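Local coordinates for zinc uptake regulation protein (Escherichia coli, PDB 4MTE) that represses the zinc uptake genes znuACB by binding their operator DNA with zinc as cofactor, at residues D[12-17]-D[27-32]; D[20-25]-D[67-72]. All blocks are in the same frame, centred on the assembly; numbering follows the deposited sequence.

Contact 1. Residues D[12-17]-D[27-32]; sequences QAEKIC and QRLEVL. With nucleotides of chain E.
Ala13 on helix 6-20 meets Leu32 on helix 26-36 in the winged-helix DNA-binding domain of this Fur-family repressor. The Ala13 CB methyl packs on Leu32 CD2 at 3.7 Å. A chi1 of -173° turns CG away from the leucine's own N and sends CD2 to Ala13. One residue further, Glu14 crosses Leu29 obliquely. Glu14 CG and OE2 both approach Leu29 CD1, the oxygen at 4.0 Å. No hydrogen bond joins the two segments. At the end of the first segment, Cys17 turns to Phe69 of helix 60-72.

The start of segment 27-32 faces DNA chain E. The extended side chain of Arg28 brings the edge of its guanidinium to the phosphate of DG5. Its NH1 gives a hydrogen bond to DG5 OP1 of 3.0 Å, at an N-H...O angle of 148°, and another to Arg23 O. With an alanine here the DG5 phosphate would probably lose this charged partner, and the Arg23 carbonyl this donor. Gln27 reaches a second phosphate, by a weak, bent bond from NE2 to DG7 OP2 of chain E, 2.7 Å long.

Contact 2. Residues D[20-25]-D[67-72]; sequences RNVRLT and LDFLLE. With nucleotides of chain E.
Phe69 of helix 60-72 meets Val22, Arg23 and Leu24 in the loop between helices 6-20 and 26-36. It buries the most surface of any residue here, followed by Leu24 and Val22. Its CG lies anti to the backbone N (chi1 174°), which carries the ring out from the helix to residues 22-24. The far end of the ring makes the contact. Val22 CG2 reaches this outer end, 4.0 Å from Phe69 CZ. Leu24 comes to the neighbouring ring carbon, with its CD1 3.9 Å from Phe69 CE2, and crosses at about a right angle. Between them the backbone closes in: Arg23 O sits 3.4 Å from Phe69 CZ. Cys17 of helix 6-20 touches the same ring.

The loop begins with a Schellman motif, where Asn21 takes positive phi and ends helix 6-20. It finishes at Thr25, the N-cap of helix 26-36. Thr25 OG1 accepts a weak hydrogen bond from the backbone N of Arg28. It also donates one to DT6 OP1 of chain E, at 3.1 Å. The Arg23 side chain leads away from Phe69 and lies against the DNA backbone. One face of its guanidinium covers DA4 O3' and DG5 C5' of chain E, each 3.7 Å above the plane and offset toward the rim.

Phe69 thus meets the loop through apolar side chains and a backbone carbonyl, Arg23 O, with no hydrogen bond between the two segments. The DNA contacts of Thr25 and Arg23 described here are with sugars and phosphates, which is consistent with a part in positioning the domain on the duplex.

How the contacts relate
The centres of contact 1 and contact 2 are about 7 Å apart, on the same side of the chain's centre. Their segments alternate along the chain: 12-17, 20-25, 27-32, then 67-72. Contact 1 pairs helices 6-20 and 26-36. Contact 2 joins the loop connecting these helices to helix 60-72. The two also touch directly: Cys17 O probably accepts a hydrogen bond from Val22 N, and Glu14 CG packs on Leu24 CD2 at 3.4 Å. Arg28 of contact 1 also makes a cation-pi contact with the Phe69 ring of contact 2. Three helices and one loop thus form a continuous part of the winged-helix domain. Both contacts touch the backbone of consecutive nucleotides of chain E.

Contact 1. Residues D[12-17]-D[27-32]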
loop_
_atom_site.group_PDB
_atom_site.type_symbol
_atom_site.label_atom_id
_atom_site.label_comp_id
_atom_site.label_asym_id
_atom_site.label_seq_id
_atom_site.Cartn_x
_atom_site.Cartn_y
_atom_site.Cartn_z
ATOM N N GLN D 12 -35.179 -12.475 -18.632
ATOM C CA GLN D 12 -35.901 -12.585 -17.373
ATOM C C GLN D 12 -35.656 -11.357 -16.491
ATOM O O GLN D 12 -36.577 -10.851 -15.851
ATOM C CB GLN D 12 -35.472 -13.861 -16.639
ATOM C CG GLN D 12 -36.225 -14.134 -15.341
ATOM C CD GLN D 12 -37.713 -14.369 -15.539
ATOM O OE1 GLN D 12 -38.529 -13.966 -14.711
ATOM N NE2 GLN D 12 -38.073 -15.040 -16.631
ATOM N N ALA D 13 -34.416 -10.876 -16.469
ATOM C CA ALA D 13 -34.062 -9.693 -15.687
ATOM C C ALA D 13 -34.818 -8.467 -16.190
ATOM O O ALA D 13 -35.431 -7.739 -15.406
ATOM C CB ALA D 13 -32.556 -9.443 -15.740
ATOM N N GLU D 14 -34.767 -8.240 -17.499
ATOM C CA GLU D 14 -35.498 -7.134 -18.111
ATOM C C GLU D 14 -36.978 -7.185 -17.742
ATOM O O GLU D 14 -37.551 -6.204 -17.250
ATOM C CB GLU D 14 -35.345 -7.178 -19.634
ATOM C CG GLU D 14 -33.946 -6.836 -20.125
ATOM C CD GLU D 14 -33.682 -7.326 -21.534
ATOM O OE1 GLU D 14 -34.444 -6.950 -22.451
ATOM O OE2 GLU D 14 -32.712 -8.090 -21.726
ATOM N N LYS D 15 -37.596 -8.337 -17.968
ATOM C CA LYS D 15 -39.029 -8.461 -17.729
ATOM C C LYS D 15 -39.365 -8.337 -16.236
ATOM O O LYS D 15 -40.367 -7.721 -15.866
ATOM C CB LYS D 15 -39.557 -9.764 -18.336
ATOM C CG LYS D 15 -39.934 -10.846 -17.350
ATOM C CD LYS D 15 -40.281 -12.116 -18.105
ATOM C CE LYS D 15 -40.758 -13.222 -17.189
ATOM N NZ LYS D 15 -40.899 -14.500 -17.935
ATOM N N ILE D 16 -38.513 -8.892 -15.378
ATOM C CA ILE D 16 -38.718 -8.779 -13.933
ATOM C C ILE D 16 -38.627 -7.321 -13.490
ATOM O O ILE D 16 -39.428 -6.865 -12.677
ATOM C CB ILE D 16 -37.715 -9.647 -13.128
ATOM C CG1 ILE D 16 -38.126 -11.119 -13.204
ATOM C CG2 ILE D 16 -37.660 -9.213 -11.651
ATOM C CD1 ILE D 16 -37.134 -12.084 -12.573
ATOM N N CYS D 17 -37.653 -6.588 -14.017
ATOM C CA CYS D 17 -37.552 -5.166 -13.709
ATOM C C CYS D 17 -38.786 -4.427 -14.215
ATOM O O CYS D 17 -39.304 -3.540 -13.539
ATOM C CB CYS D 17 -36.285 -4.567 -14.312
ATOM S SG CYS D 17 -34.785 -5.058 -13.443
ATOM N N GLN D 27 -26.875 1.177 -19.064
ATOM C CA GLN D 27 -25.679 0.939 -18.262
ATOM C C GLN D 27 -25.813 -0.334 -17.442
ATOM O O GLN D 27 -25.005 -1.249 -17.569
ATOM C CB GLN D 27 -25.405 2.113 -17.322
ATOM C CG GLN D 27 -24.651 3.262 -17.960
ATOM C CD GLN D 27 -24.047 4.199 -16.934
ATOM O OE1 GLN D 27 -24.438 4.197 -15.767
ATOM N NE2 GLN D 27 -23.083 5.004 -17.364
ATOM N N ARG D 28 -26.838 -0.376 -16.598
ATOM C CA ARG D 28 -27.072 -1.509 -15.711
ATOM C C ARG D 28 -27.175 -2.801 -16.519
ATOM O O ARG D 28 -26.687 -3.857 -16.104
ATOM C CB ARG D 28 -28.350 -1.272 -14.907
ATOM C CG ARG D 28 -28.289 -0.027 -14.034
ATOM C CD ARG D 28 -29.658 0.391 -13.520
ATOM N NE ARG D 28 -29.561 1.474 -12.543
ATOM C CZ ARG D 28 -30.600 2.048 -11.944
ATOM N NH1 ARG D 28 -31.835 1.652 -12.215
ATOM N NH2 ARG D 28 -30.399 3.024 -11.070
ATOM N N LEU D 29 -27.791 -2.694 -17.690
ATOM C CA LEU D 29 -27.930 -3.818 -18.605
ATOM C C LEU D 29 -26.562 -4.264 -19.120
ATOM O O LEU D 29 -26.226 -5.453 -19.083
ATOM C CB LEU D 29 -28.821 -3.412 -19.779
ATOM C CG LEU D 29 -29.239 -4.508 -20.758
ATOM C CD1 LEU D 29 -30.071 -5.579 -20.060
ATOM C CD2 LEU D 29 -30.004 -3.890 -21.917
ATOM N N GLU D 30 -25.778 -3.298 -19.596
ATOM C CA GLU D 30 -24.432 -3.562 -20.103
ATOM C C GLU D 30 -23.588 -4.232 -19.027
ATOM O O GLU D 30 -22.876 -5.202 -19.287
ATOM C CB GLU D 30 -23.756 -2.261 -20.550
ATOM C CG GLU D 30 -22.306 -2.431 -21.010
ATOM C CD GLU D 30 -22.178 -3.251 -22.279
ATOM O OE1 GLU D 30 -23.190 -3.416 -22.993
ATOM O OE2 GLU D 30 -21.059 -3.728 -22.567
ATOM N N VAL D 31 -23.675 -3.704 -17.813
ATOM C CA VAL D 31 -22.932 -4.255 -16.690
ATOM C C VAL D 31 -23.384 -5.688 -16.462
ATOM O O VAL D 31 -22.561 -6.598 -16.336
ATOM C CB VAL D 31 -23.149 -3.419 -15.408
ATOM C CG1 VAL D 31 -22.518 -4.099 -14.198
ATOM C CG2 VAL D 31 -22.573 -2.022 -15.589
ATOM N N LEU D 32 -24.698 -5.880 -16.422
ATOM C CA LEU D 32 -25.277 -7.205 -16.233
ATOM C C LEU D 32 -24.738 -8.207 -17.254
ATOM O O LEU D 32 -24.250 -9.280 -16.886
ATOM C CB LEU D 32 -26.802 -7.131 -16.323
ATOM C CG LEU D 32 -27.588 -8.398 -15.978
ATOM C CD1 LEU D 32 -27.207 -8.946 -14.603
ATOM C CD2 LEU D 32 -29.082 -8.105 -16.055
ATOM P P DG E 5 -33.201 5.100 -10.535
ATOM O OP1 DG E 5 -33.617 3.870 -11.245
ATOM O OP2 DG E 5 -32.603 5.003 -9.184
ATOM O "O5'" DG E 5 -32.187 5.902 -11.473
ATOM C "C5'" DG E 5 -32.585 6.194 -12.806
ATOM C "C4'" DG E 5 -31.555 7.049 -13.518
ATOM O "O4'" DG E 5 -31.570 8.381 -12.949
ATOM C "C3'" DG E 5 -30.118 6.543 -13.430
ATOM O "O3'" DG E 5 -29.681 6.218 -14.750
ATOM C "C2'" DG E 5 -29.333 7.684 -12.771
ATOM C "C1'" DG E 5 -30.257 8.891 -12.883
ATOM N N9 DG E 5 -30.219 9.829 -11.763
ATOM C C8 DG E 5 -30.624 9.605 -10.468
ATOM N N7 DG E 5 -30.481 10.644 -9.693
ATOM C C5 DG E 5 -29.955 11.621 -10.531
ATOM C C6 DG E 5 -29.590 12.961 -10.260
ATOM O O6 DG E 5 -29.662 13.572 -9.184
ATOM N N1 DG E 5 -29.099 13.605 -11.394
ATOM C C2 DG E 5 -28.975 13.027 -12.637
ATOM N N2 DG E 5 -28.481 13.793 -13.622
ATOM N N3 DG E 5 -29.313 11.773 -12.906
ATOM C C4 DG E 5 -29.793 11.136 -11.810
ATOM P P DG E 7 -23.055 8.703 -17.707
ATOM O OP1 DG E 7 -22.862 8.564 -19.168
ATOM O OP2 DG E 7 -22.611 7.622 -16.800
ATOM O "O5'" DG E 7 -22.364 10.059 -17.229
ATOM C "C5'" DG E 7 -22.878 11.290 -17.719
ATOM C "C4'" DG E 7 -21.924 12.425 -17.406
ATOM O "O4'" DG E 7 -22.192 12.936 -16.073
ATOM C "C3'" DG E 7 -20.455 12.028 -17.425
ATOM O "O3'" DG E 7 -19.686 13.089 -17.984
ATOM C "C2'" DG E 7 -20.159 11.746 -15.951
ATOM C "C1'" DG E 7 -21.074 12.726 -15.228
ATOM N N9 DG E 7 -21.587 12.284 -13.934
ATOM C C8 DG E 7 -22.072 11.050 -13.568
ATOM N N7 DG E 7 -22.467 11.001 -12.323
ATOM C C5 DG E 7 -22.236 12.283 -11.839
ATOM C C6 DG E 7 -22.460 12.847 -10.560
ATOM O O6 DG E 7 -22.930 12.308 -9.548
ATOM N N1 DG E 7 -22.076 14.186 -10.512
ATOM C C2 DG E 7 -21.542 14.891 -11.567
ATOM N N2 DG E 7 -21.225 16.176 -11.362
ATOM N N3 DG E 7 -21.328 14.377 -12.765
ATOM C C4 DG E 7 -21.698 13.078 -12.823
ATOM P P DT E 6 -28.235 5.562 -14.998
ATOM O OP1 DT E 6 -28.297 4.791 -16.258
ATOM O OP2 DT E 6 -27.815 4.885 -13.751
ATOM O "O5'" DT E 6 -27.290 6.826 -15.234
ATOM C "C5'" DT E 6 -27.716 7.800 -16.184
ATOM C "C4'" DT E 6 -26.713 8.928 -16.315
ATOM O "O4'" DT E 6 -26.914 9.874 -15.236
ATOM C "C3'" DT E 6 -25.249 8.499 -16.266
ATOM O "O3'" DT E 6 -24.615 8.977 -17.447
ATOM C "C2'" DT E 6 -24.724 9.114 -14.968
ATOM C "C1'" DT E 6 -25.657 10.300 -14.759
ATOM N N1 DT E 6 -25.858 10.751 -13.345
ATOM C C2 DT E 6 -25.684 12.082 -13.049
ATOM O O2 DT E 6 -25.361 12.933 -13.863
ATOM N N3 DT E 6 -25.904 12.393 -11.738
ATOM C C4 DT E 6 -26.271 11.557 -10.702
ATOM O O4 DT E 6 -26.436 11.984 -9.556
ATOM C C5 DT E 6 -26.441 10.173 -11.080
ATOM C C7 DT E 6 -26.842 9.146 -10.058
ATOM C C6 DT E 6 -26.232 9.846 -12.367
#

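Contact 2. Residues D[20-25]-D[67-72]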
loop_
_atom_site.group_PDB
_atom_site.type_symbol
_atom_site.label_atom_id
_atom_site.label_comp_id
_atom_site.label_asym_id
_atom_site.label_seq_id
_atom_site.Cartn_x
_atom_site.Cartn_y
_atom_site.Cartn_z
ATOM N N ARG D 20 -41.544 -4.923 -11.773
ATOM C CA ARG D 20 -41.360 -4.241 -10.495
ATOM C C ARG D 20 -41.376 -2.724 -10.635
ATOM O O ARG D 20 -41.267 -2.008 -9.639
ATOM C CB ARG D 20 -40.033 -4.658 -9.865
ATOM C CG ARG D 20 -39.946 -6.115 -9.474
ATOM C CD ARG D 20 -38.525 -6.453 -9.069
ATOM N NE ARG D 20 -38.391 -7.815 -8.567
ATOM C CZ ARG D 20 -37.230 -8.441 -8.406
ATOM N NH1 ARG D 20 -36.092 -7.832 -8.716
ATOM N NH2 ARG D 20 -37.207 -9.680 -7.943
ATOM N N ASN D 21 -41.515 -2.241 -11.866
ATOM C CA ASN D 21 -41.426 -0.811 -12.148
ATOM C C ASN D 21 -40.121 -0.212 -11.627
ATOM O O ASN D 21 -40.119 0.830 -10.972
ATOM C CB ASN D 21 -42.629 -0.063 -11.563
ATOM C CG ASN D 21 -43.930 -0.412 -12.261
ATOM O OD1 ASN D 21 -43.970 -0.556 -13.484
ATOM N ND2 ASN D 21 -45.000 -0.552 -11.488
ATOM N N VAL D 22 -39.018 -0.898 -11.910
ATOM C CA VAL D 22 -37.684 -0.353 -11.691
ATOM C C VAL D 22 -36.987 -0.283 -13.042
ATOM O O VAL D 22 -37.309 -1.049 -13.951
ATOM C CB VAL D 22 -36.864 -1.202 -10.698
ATOM C CG1 VAL D 22 -37.544 -1.212 -9.330
ATOM C CG2 VAL D 22 -36.670 -2.622 -11.223
ATOM N N ARG D 23 -36.035 0.632 -13.175
ATOM C CA ARG D 23 -35.443 0.922 -14.473
ATOM C C ARG D 23 -34.167 0.131 -14.704
ATOM O O ARG D 23 -33.155 0.361 -14.043
ATOM C CB ARG D 23 -35.153 2.416 -14.590
ATOM C CG ARG D 23 -36.291 3.295 -14.120
ATOM C CD ARG D 23 -36.124 4.702 -14.645
ATOM N NE ARG D 23 -36.684 5.703 -13.743
ATOM C CZ ARG D 23 -36.429 7.004 -13.825
ATOM N NH1 ARG D 23 -35.618 7.468 -14.769
ATOM N NH2 ARG D 23 -36.980 7.843 -12.961
ATOM N N LEU D 24 -34.222 -0.804 -15.647
ATOM C CA LEU D 24 -33.035 -1.529 -16.076
ATOM C C LEU D 24 -32.394 -0.773 -17.237
ATOM O O LEU D 24 -32.588 -1.113 -18.404
ATOM C CB LEU D 24 -33.389 -2.955 -16.496
ATOM C CG LEU D 24 -32.192 -3.849 -16.817
ATOM C CD1 LEU D 24 -31.350 -4.109 -15.569
ATOM C CD2 LEU D 24 -32.669 -5.151 -17.437
ATOM N N THR D 25 -31.634 0.261 -16.897
ATOM C CA THR D 25 -31.055 1.166 -17.883
ATOM C C THR D 25 -30.015 0.470 -18.763
ATOM O O THR D 25 -29.566 -0.632 -18.443
ATOM C CB THR D 25 -30.383 2.363 -17.182
ATOM O OG1 THR D 25 -29.334 1.889 -16.328
ATOM C CG2 THR D 25 -31.398 3.142 -16.352
ATOM N N LEU D 67 -23.951 -1.993 -9.759
ATOM C CA LEU D 67 -23.850 -3.160 -8.890
ATOM C C LEU D 67 -24.814 -3.078 -7.712
ATOM O O LEU D 67 -25.426 -4.079 -7.344
ATOM C CB LEU D 67 -22.416 -3.331 -8.387
ATOM C CG LEU D 67 -21.410 -3.858 -9.416
ATOM C CD1 LEU D 67 -19.985 -3.731 -8.886
ATOM C CD2 LEU D 67 -21.717 -5.307 -9.794
ATOM N N ASP D 68 -24.954 -1.893 -7.124
ATOM C CA ASP D 68 -25.905 -1.698 -6.032
ATOM C C ASP D 68 -27.317 -2.031 -6.500
ATOM O O ASP D 68 -28.044 -2.767 -5.834
ATOM C CB ASP D 68 -25.860 -0.257 -5.516
ATOM C CG ASP D 68 -24.642 0.024 -4.657
ATOM O OD1 ASP D 68 -24.180 -0.896 -3.947
ATOM O OD2 ASP D 68 -24.150 1.171 -4.683
ATOM N N PHE D 69 -27.697 -1.484 -7.651
ATOM C CA PHE D 69 -29.003 -1.782 -8.238
ATOM C C PHE D 69 -29.192 -3.285 -8.469
ATOM O O PHE D 69 -30.171 -3.881 -8.005
ATOM C CB PHE D 69 -29.175 -1.033 -9.561
ATOM C CG PHE D 69 -30.433 -1.397 -10.304
ATOM C CD1 PHE D 69 -31.633 -0.771 -10.013
ATOM C CD2 PHE D 69 -30.415 -2.367 -11.292
ATOM C CE1 PHE D 69 -32.789 -1.107 -10.693
ATOM C CE2 PHE D 69 -31.569 -2.703 -11.974
ATOM C CZ PHE D 69 -32.755 -2.072 -11.674
ATOM N N LEU D 70 -28.248 -3.887 -9.185
ATOM C CA LEU D 70 -28.309 -5.309 -9.516
ATOM C C LEU D 70 -28.335 -6.177 -8.261
ATOM O O LEU D 70 -28.989 -7.220 -8.228
ATOM C CB LEU D 70 -27.113 -5.694 -10.391
ATOM C CG LEU D 70 -27.029 -4.985 -11.745
ATOM C CD1 LEU D 70 -25.673 -5.230 -12.393
ATOM C CD2 LEU D 70 -28.164 -5.427 -12.665
ATOM N N LEU D 71 -27.626 -5.739 -7.228
ATOM C CA LEU D 71 -27.611 -6.449 -5.954
ATOM C C LEU D 71 -28.968 -6.338 -5.285
ATOM O O LEU D 71 -29.502 -7.318 -4.768
ATOM C CB LEU D 71 -26.546 -5.867 -5.029
ATOM C CG LEU D 71 -25.109 -6.301 -5.305
ATOM C CD1 LEU D 71 -24.129 -5.347 -4.636
ATOM C CD2 LEU D 71 -24.897 -7.728 -4.823
ATOM N N GLU D 72 -29.518 -5.130 -5.294
ATOM C CA GLU D 72 -30.816 -4.881 -4.687
ATOM C C GLU D 72 -31.911 -5.691 -5.379
ATOM O O GLU D 72 -32.792 -6.237 -4.718
ATOM C CB GLU D 72 -31.147 -3.390 -4.741
ATOM C CG GLU D 72 -32.343 -2.987 -3.894
ATOM C CD GLU D 72 -32.598 -1.492 -3.915
ATOM O OE1 GLU D 72 -31.795 -0.758 -4.531
ATOM O OE2 GLU D 72 -33.602 -1.051 -3.317
ATOM P P DG E 5 -33.201 5.100 -10.535
ATOM O OP1 DG E 5 -33.617 3.870 -11.245
ATOM O OP2 DG E 5 -32.603 5.003 -9.184
ATOM O "O5'" DG E 5 -32.187 5.902 -11.473
ATOM C "C5'" DG E 5 -32.585 6.194 -12.806
ATOM C "C4'" DG E 5 -31.555 7.049 -13.518
ATOM O "O4'" DG E 5 -31.570 8.381 -12.949
ATOM C "C3'" DG E 5 -30.118 6.543 -13.430
ATOM O "O3'" DG E 5 -29.681 6.218 -14.750
ATOM C "C2'" DG E 5 -29.333 7.684 -12.771
ATOM C "C1'" DG E 5 -30.257 8.891 -12.883
ATOM N N9 DG E 5 -30.219 9.829 -11.763
ATOM C C8 DG E 5 -30.624 9.605 -10.468
ATOM N N7 DG E 5 -30.481 10.644 -9.693
ATOM C C5 DG E 5 -29.955 11.621 -10.531
ATOM C C6 DG E 5 -29.590 12.961 -10.260
ATOM O O6 DG E 5 -29.662 13.572 -9.184
ATOM N N1 DG E 5 -29.099 13.605 -11.394
ATOM C C2 DG E 5 -28.975 13.027 -12.637
ATOM N N2 DG E 5 -28.481 13.793 -13.622
ATOM N N3 DG E 5 -29.313 11.773 -12.906
ATOM C C4 DG E 5 -29.793 11.136 -11.810
ATOM P P DA E 4 -37.062 7.872 -5.592
ATOM O OP1 DA E 4 -37.653 6.549 -5.291
ATOM O OP2 DA E 4 -36.201 8.539 -4.588
ATOM O "O5'" DA E 4 -36.257 7.742 -6.966
ATOM C "C5'" DA E 4 -36.954 7.342 -8.141
ATOM C "C4'" DA E 4 -36.084 7.509 -9.374
ATOM O "O4'" DA E 4 -35.846 8.922 -9.607
ATOM C "C3'" DA E 4 -34.717 6.842 -9.277
ATOM O "O3'" DA E 4 -34.481 6.067 -10.447
ATOM C "C2'" DA E 4 -33.744 8.010 -9.135
ATOM C "C1'" DA E 4 -34.471 9.142 -9.848
ATOM N N9 DA E 4 -34.119 10.478 -9.373
ATOM C C8 DA E 4 -34.227 10.964 -8.101
ATOM N N7 DA E 4 -33.834 12.210 -7.973
ATOM C C5 DA E 4 -33.444 12.565 -9.251
ATOM C C6 DA E 4 -32.929 13.759 -9.789
ATOM N N6 DA E 4 -32.714 14.860 -9.061
ATOM N N1 DA E 4 -32.644 13.778 -11.106
ATOM C C2 DA E 4 -32.862 12.673 -11.828
ATOM N N3 DA E 4 -33.340 11.496 -11.437
ATOM C C4 DA E 4 -33.614 11.509 -10.125
ATOM P P DT E 6 -28.235 5.562 -14.998
ATOM O OP1 DT E 6 -28.297 4.791 -16.258
ATOM O OP2 DT E 6 -27.815 4.885 -13.751
ATOM O "O5'" DT E 6 -27.290 6.826 -15.234
ATOM C "C5'" DT E 6 -27.716 7.800 -16.184
ATOM C "C4'" DT E 6 -26.713 8.928 -16.315
ATOM O "O4'" DT E 6 -26.914 9.874 -15.236
ATOM C "C3'" DT E 6 -25.249 8.499 -16.266
ATOM O "O3'" DT E 6 -24.615 8.977 -17.447
ATOM C "C2'" DT E 6 -24.724 9.114 -14.968
ATOM C "C1'" DT E 6 -25.657 10.300 -14.759
ATOM N N1 DT E 6 -25.858 10.751 -13.345
ATOM C C2 DT E 6 -25.684 12.082 -13.049
ATOM O O2 DT E 6 -25.361 12.933 -13.863
ATOM N N3 DT E 6 -25.904 12.393 -11.738
ATOM C C4 DT E 6 -26.271 11.557 -10.702
ATOM O O4 DT E 6 -26.436 11.984 -9.556
ATOM C C5 DT E 6 -26.441 10.173 -11.080
ATOM C C7 DT E 6 -26.842 9.146 -10.058
ATOM C C6 DT E 6 -26.232 9.846 -12.367
#